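Local coordinates for xylose isomerase domain protein TIM barrel (PDB 3TVA) that binds a magnesium ion in a xylose isomerase-like TIM barrel and may act as an isomerase, at residues 76-79 with 83-86; 106-111 with 145-150; 261-264 with 268-271. One frame throughout, in Å; residues are numbered along the deposited sequence.

Contact 1 (76-79 with 83-86); sequences GESY and PTTA
Ser-78 and Tyr-79 lie against Thr-84 and Thr-85 where a beta-alpha loop of the TIM barrel, leaving strand 66-71, turns back onto the short helix 82-88. The tight part is built round the Ser-78 carbonyl. Its O sits 3.4 Å from Thr-85 CA, a CA-H...O contact with 135° at the hydrogen, whereas Thr-85 N, at 3.5 Å from Ser-78 O, makes too poor an angle for a hydrogen bond. The methyl CG2 of Thr-84 packs alongside Ser-78 and comes within 3.5 Å of its OG. Thr-84 points this methyl away from its own backbone N (OG1 at chi1 -64°), and its hydroxyl instead pairs with Asp-81. Ser-78 OG is bound to Ala-80 N, and the Thr-85 hydroxyl to the carbonyl of Asp-81, so Ala-80 and Asp-81, just before the helix, satisfy these hydroxyls locally.

Toward Tyr-79 the fit is looser and the residue is exposed. Its side chain sets out away from the helix, although CB stays in touch with Thr-85; the ring meets the Thr-85 methyl obliquely, while its OH is hydrogen-bonded to His-122 ND1. The Tyr-79 side chain stands about 7 Å from that of the magnesium ligand Glu-158 and about 4 Å from a bound glycerol, which places this loop beside the metal pocket. Thr-85 CG2 lies 3.8 Å from both CD1 and CE1 of Tyr-79.

Contact 2 (106-111 with 145-150); sequences EISDFA and LTHAAN
His-147 reaches across from helix 132-149 to Asp-109 on helix 97-114, and its NE2 donates a hydrogen bond of 2.9 Å to Asp-109 OD1, with 152° at the hydrogen. The acceptor lies close to the imidazole plane, but the N-H reaches OD1 from above the carboxylate plane, 36° out of it. Ring and carboxylate planes are clearly tilted against each other, and the two side chains cross at about a right angle. The first torsion of His-147 swings the ring away from its own backbone N and out over the gap between the helices. The neighbouring CD2 edge of the same ring faces Ser-108, whose OG lies 3.5 Å from His-147 CD2, near the ring plane. The same Ser-108 OG also approaches Ala-148 CA at 3.9 Å, where the backbones come closest, Ser-108 CA to Ala-148 CA 6.2 Å.

In the next shell, Asp-109 OD1 also accepts a hydrogen bond from His-151 NE2, so one oxygen is gripped by two imidazoles, whose rings meet steeply. Such a carboxylate would probably favour protonation of the histidines around it. Ser-108 OG is hydrogen-bonded to Gln-153 OE1, and farther in, Ser-108 and Ala-148 rest on Ile-119 and Val-155 of strands 118-121 and 154-158. The helices run nearly parallel, 16° apart with axes 9.8 Å from each other: this is the side-by-side packing of successive outer helices round a TIM barrel, away from the metal site.

Contact 3 (261-264 with 268-271); sequences EIPH and QQKK
With CG anti to the backbone N (chi1 -176°) and the chain straight beyond it (chi2 180°), Gln-269 sends its amide from helix 266-287 into the loop 261-264. Ile-262 answers with CG1 set between its backbone N and carbonyl carbon (chi1 48°), which carries CD1 out to the helix. The two side chains run side by side but antiparallel in sense: CG1 of Ile-262 lies 3.7 Å from Gln-269 CB, and its tip, CD1, rests 3.7 Å from Gln-269 N. That same methyl touches the root of Gln-268, coming 4.0 Å from its CG; the Gln-268 chain then bends at chi2, and its NE2 pairs with Asp-272.

At the far end of Gln-269 the amide crosses Pro-263 obliquely, OE1 being 3.3 Å from Pro-263 CA. The NE2 end lies near Glu-261 CA. This is a beta-alpha loop of the TIM barrel, following strand 256-258; Glu-261 turns away from the helix at CB, and its side chain stands about 6 Å from the magnesium ion.

The two segments meet by van der Waals packing, with polar atoms resting on carbon. Gln-269 NE2 is held from outside them, by the carbonyls of Arg-260 and Leu-23, and this double grip should fix which way round the amide sits and tie the helix's start to two loops.

Contacts 1 and 3 are alike in kind: each folds a loop that follows a barrel strand onto the start of the next helix, near the magnesium pocket. Contact 3 lies at the surface, although Gln-269 is buried; contact 1 is partly buried. Contact 2 is also partly buried but joins segments of two helices, 34 residues apart in sequence, and it alone carries a hydrogen bond between its segments. Its histidine-carboxylate pairing between outer helices contrasts with the van der Waals packing of contacts 1 and 3, where side-chain polar groups find partners in neighbouring loops. Contacts 2 and 3, with centres 30 Å apart, lie on opposite sides of the chain's centre.

Contact 1 (76-79 with 83-86)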
ATOM      1  N   GLY A  76      -0.129  16.906   6.630  1.00 26.43           N
ATOM      2  CA  GLY A  76      -0.964  17.697   5.745  1.00 28.35           C
ATOM      3  C   GLY A  76      -1.754  16.876   4.739  1.00 29.24           C
ATOM      4  O   GLY A  76      -2.455  17.432   3.902  1.00 29.93           O
ATOM      5  N   GLU A  77      -1.640  15.554   4.804  1.00 24.82           N
ATOM      6  CA  GLU A  77      -2.430  14.703   3.914  1.00 25.63           C
ATOM      7  C   GLU A  77      -3.825  14.495   4.497  1.00 30.13           C
ATOM      8  O   GLU A  77      -3.970  14.107   5.656  1.00 29.28           O
ATOM      9  CB  GLU A  77      -1.745  13.363   3.692  1.00 24.90           C
ATOM     10  CG  GLU A  77      -0.532  13.441   2.777  1.00 25.38           C
ATOM     11  CD  GLU A  77      -0.009  12.067   2.396  1.00 29.91           C
ATOM     12  OE1 GLU A  77       0.070  11.197   3.294  1.00 32.39           O
ATOM     13  OE2 GLU A  77       0.316  11.855   1.199  1.00 28.34           O
ATOM     14  N   SER A  78      -4.855  14.766   3.704  1.00 26.19           N
ATOM     15  CA  SER A  78      -6.205  14.509   4.183  1.00 27.58           C
ATOM     16  C   SER A  78      -7.057  13.731   3.189  1.00 26.60           C
ATOM     17  O   SER A  78      -7.187  14.110   2.027  1.00 26.20           O
ATOM     18  CB  SER A  78      -6.910  15.813   4.549  1.00 26.83           C
ATOM     19  OG  SER A  78      -8.260  15.550   4.848  1.00 32.09           O
ATOM     20  N   TYR A  79      -7.636  12.644   3.683  1.00 27.42           N
ATOM     21  CA  TYR A  79      -8.558  11.774   2.948  1.00 28.68           C
ATOM     22  C   TYR A  79     -10.048  12.125   3.150  1.00 30.58           C
ATOM     23  O   TYR A  79     -10.923  11.300   2.859  1.00 28.65           O
ATOM     24  CB  TYR A  79      -8.260  10.283   3.189  1.00 27.87           C
ATOM     25  CG  TYR A  79      -6.932   9.823   2.595  1.00 27.57           C
ATOM     26  CD1 TYR A  79      -6.864   9.299   1.305  1.00 28.16           C
ATOM     27  CD2 TYR A  79      -5.749   9.917   3.324  1.00 30.12           C
ATOM     28  CE1 TYR A  79      -5.651   8.876   0.759  1.00 24.35           C
ATOM     29  CE2 TYR A  79      -4.533   9.500   2.787  1.00 28.15           C
ATOM     30  CZ  TYR A  79      -4.495   8.973   1.507  1.00 29.98           C
ATOM     31  OH  TYR A  79      -3.290   8.560   0.968  1.00 29.83           O
ATOM     32  N   PRO A  83     -12.229  15.121  -3.445  1.00 28.52           N
ATOM     33  CA  PRO A  83     -11.499  16.328  -3.867  1.00 26.84           C
ATOM     34  C   PRO A  83     -10.355  16.739  -2.932  1.00 26.96           C
ATOM     35  O   PRO A  83      -9.355  17.271  -3.405  1.00 25.48           O
ATOM     36  CB  PRO A  83     -12.582  17.420  -3.852  1.00 30.64           C
ATOM     37  CG  PRO A  83     -13.865  16.675  -4.066  1.00 32.66           C
ATOM     38  CD  PRO A  83     -13.684  15.361  -3.358  1.00 28.68           C
ATOM     39  N   THR A  84     -10.507  16.517  -1.632  1.00 24.47           N
ATOM     40  CA  THR A  84      -9.479  16.917  -0.673  1.00 22.40           C
ATOM     41  C   THR A  84      -8.270  16.008  -0.824  1.00 25.62           C
ATOM     42  O   THR A  84      -7.118  16.439  -0.664  1.00 23.48           O
ATOM     43  CB  THR A  84     -10.031  16.881   0.777  1.00 24.13           C
ATOM     44  OG1 THR A  84     -11.077  17.855   0.890  1.00 23.86           O
ATOM     45  CG2 THR A  84      -8.955  17.195   1.814  1.00 22.32           C
ATOM     46  N   THR A  85      -8.541  14.741  -1.135  1.00 23.72           N
ATOM     47  CA  THR A  85      -7.478  13.784  -1.373  1.00 22.92           C
ATOM     48  C   THR A  85      -6.635  14.251  -2.553  1.00 24.49           C
ATOM     49  O   THR A  85      -5.407  14.329  -2.450  1.00 21.71           O
ATOM     50  CB  THR A  85      -8.041  12.372  -1.661  1.00 24.46           C
ATOM     51  OG1 THR A  85      -8.861  11.960  -0.559  1.00 25.44           O
ATOM     52  CG2 THR A  85      -6.903  11.370  -1.831  1.00 22.26           C
ATOM     53  N   ALA A  86      -7.295  14.583  -3.664  1.00 20.96           N
ATOM     54  CA  ALA A  86      -6.579  15.041  -4.856  1.00 23.28           C
ATOM     55  C   ALA A  86      -5.765  16.303  -4.566  1.00 26.13           C
ATOM     56  O   ALA A  86      -4.660  16.484  -5.082  1.00 24.63           O
ATOM     57  CB  ALA A  86      -7.549  15.291  -6.003  1.00 24.21           C
TER

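Contact 2 (106-111 with 145-150)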
ATOM      1  N   GLU A 106      14.304  10.010   3.016  1.00 13.27           N
ATOM      2  CA  GLU A 106      14.635   9.612   4.393  1.00 18.02           C
ATOM      3  C   GLU A 106      13.988   8.280   4.754  1.00 16.80           C
ATOM      4  O   GLU A 106      14.555   7.489   5.490  1.00 18.54           O
ATOM      5  CB  GLU A 106      14.136  10.637   5.404  1.00 23.46           C
ATOM      6  CG  GLU A 106      14.793  11.980   5.363  1.00 37.83           C
ATOM      7  CD  GLU A 106      14.033  12.972   6.237  1.00 55.93           C
ATOM      8  OE1 GLU A 106      13.928  14.159   5.836  1.00 62.74           O
ATOM      9  OE2 GLU A 106      13.520  12.543   7.310  1.00 56.08           O
ATOM     10  N   ILE A 107      12.776   8.050   4.256  1.00 15.16           N
ATOM     11  CA  ILE A 107      12.096   6.790   4.514  1.00 13.63           C
ATOM     12  C   ILE A 107      12.838   5.646   3.813  1.00 16.31           C
ATOM     13  O   ILE A 107      12.996   4.560   4.374  1.00 17.84           O
ATOM     14  CB  ILE A 107      10.598   6.875   4.138  1.00 19.76           C
ATOM     15  CG1 ILE A 107       9.860   7.718   5.196  1.00 19.99           C
ATOM     16  CG2 ILE A 107       9.967   5.486   4.038  1.00 16.71           C
ATOM     17  CD1 ILE A 107       8.533   8.294   4.698  1.00 22.03           C
ATOM     18  N   SER A 108      13.328   5.913   2.604  1.00 15.74           N
ATOM     19  CA  SER A 108      14.213   4.972   1.904  1.00 14.98           C
ATOM     20  C   SER A 108      15.486   4.669   2.705  1.00 14.58           C
ATOM     21  O   SER A 108      15.875   3.508   2.832  1.00 15.73           O
ATOM     22  CB  SER A 108      14.564   5.509   0.508  1.00 13.09           C
ATOM     23  OG  SER A 108      15.501   4.666  -0.150  1.00 19.65           O
ATOM     24  N   ASP A 109      16.127   5.706   3.256  1.00 14.16           N
ATOM     25  CA  ASP A 109      17.276   5.517   4.149  1.00 16.47           C
ATOM     26  C   ASP A 109      16.913   4.639   5.366  1.00 19.45           C
ATOM     27  O   ASP A 109      17.629   3.707   5.711  1.00 18.53           O
ATOM     28  CB  ASP A 109      17.830   6.875   4.639  1.00 17.21           C
ATOM     29  CG  ASP A 109      18.376   7.733   3.510  1.00 24.44           C
ATOM     30  OD1 ASP A 109      18.634   7.195   2.407  1.00 24.97           O
ATOM     31  OD2 ASP A 109      18.542   8.960   3.719  1.00 25.84           O
ATOM     32  N   PHE A 110      15.791   4.943   6.007  1.00 18.05           N
ATOM     33  CA  PHE A 110      15.319   4.167   7.153  1.00 17.90           C
ATOM     34  C   PHE A 110      15.064   2.700   6.785  1.00 19.15           C
ATOM     35  O   PHE A 110      15.476   1.780   7.517  1.00 19.34           O
ATOM     36  CB  PHE A 110      14.040   4.808   7.708  1.00 21.32           C
ATOM     37  CG  PHE A 110      13.437   4.074   8.883  1.00 23.01           C
ATOM     38  CD1 PHE A 110      12.426   3.141   8.692  1.00 20.15           C
ATOM     39  CD2 PHE A 110      13.855   4.350  10.178  1.00 22.33           C
ATOM     40  CE1 PHE A 110      11.852   2.470   9.769  1.00 17.83           C
ATOM     41  CE2 PHE A 110      13.285   3.682  11.266  1.00 23.79           C
ATOM     42  CZ  PHE A 110      12.286   2.738  11.057  1.00 19.50           C
ATOM     43  N   ALA A 111      14.383   2.475   5.659  1.00 14.34           N
ATOM     44  CA  ALA A 111      14.115   1.110   5.190  1.00 15.19           C
ATOM     45  C   ALA A 111      15.421   0.331   4.924  1.00 20.05           C
ATOM     46  O   ALA A 111      15.517  -0.867   5.196  1.00 17.59           O
ATOM     47  CB  ALA A 111      13.255   1.136   3.921  1.00 13.04           C
ATOM     48  N   LEU A 145      13.327   6.995  -7.526  1.00 14.33           N
ATOM     49  CA  LEU A 145      13.693   5.632  -7.920  1.00 16.66           C
ATOM     50  C   LEU A 145      15.205   5.420  -7.949  1.00 12.52           C
ATOM     51  O   LEU A 145      15.701   4.351  -7.587  1.00 17.28           O
ATOM     52  CB  LEU A 145      13.069   5.280  -9.274  1.00 11.88           C
ATOM     53  CG  LEU A 145      11.577   4.981  -9.091  1.00 15.92           C
ATOM     54  CD1 LEU A 145      10.848   5.218 -10.390  1.00 11.29           C
ATOM     55  CD2 LEU A 145      11.374   3.542  -8.596  1.00 14.35           C
ATOM     56  N   THR A 146      15.938   6.448  -8.348  1.00 14.68           N
ATOM     57  CA  THR A 146      17.407   6.380  -8.344  1.00 13.93           C
ATOM     58  C   THR A 146      17.915   6.238  -6.909  1.00 16.45           C
ATOM     59  O   THR A 146      18.819   5.441  -6.629  1.00 18.15           O
ATOM     60  CB  THR A 146      18.011   7.640  -8.991  1.00 18.36           C
ATOM     61  OG1 THR A 146      17.662   7.655 -10.376  1.00 20.07           O
ATOM     62  CG2 THR A 146      19.579   7.707  -8.836  1.00 12.70           C
ATOM     63  N   HIS A 147      17.320   7.007  -6.001  1.00 16.26           N
ATOM     64  CA  HIS A 147      17.740   6.998  -4.608  1.00 16.45           C
ATOM     65  C   HIS A 147      17.488   5.610  -4.026  1.00 16.39           C
ATOM     66  O   HIS A 147      18.343   5.033  -3.343  1.00 16.98           O
ATOM     67  CB  HIS A 147      16.967   8.058  -3.816  1.00 18.20           C
ATOM     68  CG  HIS A 147      17.430   8.206  -2.397  1.00 17.74           C
ATOM     69  ND1 HIS A 147      18.374   9.135  -2.017  1.00 22.19           N
ATOM     70  CD2 HIS A 147      17.096   7.532  -1.276  1.00 16.44           C
ATOM     71  CE1 HIS A 147      18.595   9.035  -0.719  1.00 22.18           C
ATOM     72  NE2 HIS A 147      17.831   8.071  -0.244  1.00 20.51           N
ATOM     73  N   ALA A 148      16.313   5.063  -4.316  1.00 15.39           N
ATOM     74  CA  ALA A 148      15.983   3.717  -3.867  1.00 13.71           C
ATOM     75  C   ALA A 148      16.887   2.647  -4.501  1.00 15.82           C
ATOM     76  O   ALA A 148      17.314   1.707  -3.815  1.00 16.28           O
ATOM     77  CB  ALA A 148      14.507   3.404  -4.133  1.00 15.19           C
ATOM     78  N   ALA A 149      17.171   2.779  -5.796  1.00 13.43           N
ATOM     79  CA  ALA A 149      18.069   1.834  -6.475  1.00 16.75           C
ATOM     80  C   ALA A 149      19.436   1.812  -5.799  1.00 17.60           C
ATOM     81  O   ALA A 149      20.046   0.752  -5.654  1.00 16.75           O
ATOM     82  CB  ALA A 149      18.233   2.186  -7.966  1.00 14.90           C
ATOM     83  N   ASN A 150      19.923   2.979  -5.387  1.00 14.65           N
ATOM     84  CA  ASN A 150      21.211   3.027  -4.692  1.00 17.93           C
ATOM     85  C   ASN A 150      21.170   2.300  -3.339  1.00 20.35           C
ATOM     86  O   ASN A 150      22.210   1.982  -2.765  1.00 20.43           O
ATOM     87  CB  ASN A 150      21.724   4.465  -4.565  1.00 17.09           C
ATOM     88  CG  ASN A 150      22.134   5.039  -5.913  1.00 22.37           C
ATOM     89  OD1 ASN A 150      22.479   4.292  -6.834  1.00 20.68           O
ATOM     90  ND2 ASN A 150      22.076   6.353  -6.046  1.00 20.91           N
TER

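Contact 3 (261-264 with 268-271)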
ATOM      1  N   GLU A 261      -8.438  -0.200   8.103  1.00 30.35           N
ATOM      2  CA  GLU A 261      -8.049   1.009   8.780  1.00 36.46           C
ATOM      3  C   GLU A 261      -9.217   1.504   9.599  1.00 38.77           C
ATOM      4  O   GLU A 261     -10.011   2.326   9.150  1.00 42.73           O
ATOM      5  CB  GLU A 261      -7.720   2.060   7.715  1.00 41.27           C
ATOM      6  CG  GLU A 261      -6.971   1.507   6.504  1.00 46.99           C
ATOM      7  CD  GLU A 261      -6.653   2.580   5.463  1.00 59.32           C
ATOM      8  OE1 GLU A 261      -7.444   2.725   4.505  1.00 65.02           O
ATOM      9  OE2 GLU A 261      -5.614   3.270   5.597  1.00 60.52           O
ATOM     10  N   ILE A 262      -9.194   1.129  10.868  1.00 34.69           N
ATOM     11  CA  ILE A 262     -10.039   1.712  11.884  1.00 38.22           C
ATOM     12  C   ILE A 262      -9.225   1.728  13.170  1.00 42.10           C
ATOM     13  O   ILE A 262      -9.633   1.133  14.173  1.00 43.21           O
ATOM     14  CB  ILE A 262     -11.363   0.904  12.054  1.00 43.80           C
ATOM     15  CG1 ILE A 262     -11.089  -0.601  12.162  1.00 40.00           C
ATOM     16  CG2 ILE A 262     -12.290   1.134  10.866  1.00 40.82           C
ATOM     17  CD1 ILE A 262     -12.331  -1.432  12.439  1.00 39.52           C
ATOM     18  N   PRO A 263      -8.088   2.452  13.172  1.00 46.47           N
ATOM     19  CA  PRO A 263      -7.261   2.458  14.383  1.00 46.74           C
ATOM     20  C   PRO A 263      -7.962   3.152  15.547  1.00 45.99           C
ATOM     21  O   PRO A 263      -7.501   3.036  16.686  1.00 45.58           O
ATOM     22  CB  PRO A 263      -6.014   3.239  13.952  1.00 48.66           C
ATOM     23  CG  PRO A 263      -6.469   4.078  12.799  1.00 48.49           C
ATOM     24  CD  PRO A 263      -7.450   3.208  12.077  1.00 46.04           C
ATOM     25  N   HIS A 264      -9.032   3.892  15.255  1.00 46.79           N
ATOM     26  CA  HIS A 264      -9.823   4.565  16.292  1.00 51.89           C
ATOM     27  C   HIS A 264     -10.642   3.568  17.117  1.00 52.46           C
ATOM     28  O   HIS A 264     -11.164   3.910  18.175  1.00 54.04           O
ATOM     29  CB  HIS A 264     -10.751   5.613  15.667  1.00 54.76           C
ATOM     30  CG  HIS A 264     -11.764   5.035  14.727  1.00 59.37           C
ATOM     31  ND1 HIS A 264     -11.451   4.649  13.440  1.00 61.00           N
ATOM     32  CD2 HIS A 264     -13.084   4.770  14.888  1.00 62.00           C
ATOM     33  CE1 HIS A 264     -12.534   4.174  12.849  1.00 60.95           C
ATOM     34  NE2 HIS A 264     -13.538   4.237  13.706  1.00 62.36           N
ATOM     35  N   GLN A 268     -12.039  -3.623  17.640  1.00 44.92           N
ATOM     36  CA  GLN A 268     -12.693  -4.073  16.408  1.00 43.51           C
ATOM     37  C   GLN A 268     -11.702  -4.256  15.245  1.00 38.82           C
ATOM     38  O   GLN A 268     -11.854  -5.147  14.410  1.00 35.50           O
ATOM     39  CB  GLN A 268     -13.799  -3.101  15.995  1.00 43.59           C
ATOM     40  CG  GLN A 268     -14.688  -3.640  14.881  1.00 41.41           C
ATOM     41  CD  GLN A 268     -15.471  -4.874  15.318  1.00 44.10           C
ATOM     42  OE1 GLN A 268     -15.959  -4.940  16.445  1.00 49.40           O
ATOM     43  NE2 GLN A 268     -15.571  -5.864  14.434  1.00 41.73           N
ATOM     44  N   GLN A 269     -10.697  -3.391  15.186  1.00 35.60           N
ATOM     45  CA  GLN A 269      -9.667  -3.518  14.170  1.00 36.59           C
ATOM     46  C   GLN A 269      -8.956  -4.867  14.325  1.00 38.79           C
ATOM     47  O   GLN A 269      -8.695  -5.553  13.333  1.00 35.60           O
ATOM     48  CB  GLN A 269      -8.667  -2.361  14.263  1.00 34.95           C
ATOM     49  CG  GLN A 269      -7.604  -2.347  13.179  1.00 33.44           C
ATOM     50  CD  GLN A 269      -6.641  -1.170  13.329  1.00 36.53           C
ATOM     51  OE1 GLN A 269      -6.335  -0.745  14.445  1.00 39.65           O
ATOM     52  NE2 GLN A 269      -6.159  -0.643  12.201  1.00 37.04           N
ATOM     53  N   LYS A 270      -8.650  -5.251  15.564  1.00 39.21           N
ATOM     54  CA  LYS A 270      -8.003  -6.540  15.798  1.00 40.51           C
ATOM     55  C   LYS A 270      -8.940  -7.712  15.464  1.00 38.99           C
ATOM     56  O   LYS A 270      -8.506  -8.684  14.837  1.00 35.65           O
ATOM     57  CB  LYS A 270      -7.449  -6.672  17.223  1.00 42.50           C
ATOM     58  CG  LYS A 270      -6.584  -7.925  17.417  1.00 43.73           C
ATOM     59  CD  LYS A 270      -6.242  -8.170  18.877  1.00 47.85           C
ATOM     60  CE  LYS A 270      -5.359  -9.393  19.044  1.00 49.27           C
ATOM     61  NZ  LYS A 270      -4.936  -9.573  20.464  1.00 54.61           N
ATOM     62  N   LYS A 271     -10.209  -7.616  15.868  1.00 32.55           N
ATOM     63  CA  LYS A 271     -11.203  -8.622  15.485  1.00 35.57           C
ATOM     64  C   LYS A 271     -11.280  -8.825  13.972  1.00 37.93           C
ATOM     65  O   LYS A 271     -11.359  -9.965  13.498  1.00 37.33           O
ATOM     66  CB  LYS A 271     -12.590  -8.266  16.019  1.00 36.20           C
ATOM     67  CG  LYS A 271     -12.701  -8.381  17.530  1.00 45.36           C
ATOM     68  CD  LYS A 271     -14.106  -8.052  18.037  1.00 49.87           C
ATOM     69  CE  LYS A 271     -14.130  -7.970  19.568  1.00 54.30           C
ATOM     70  NZ  LYS A 271     -15.456  -7.536  20.094  1.00 54.81           N
TER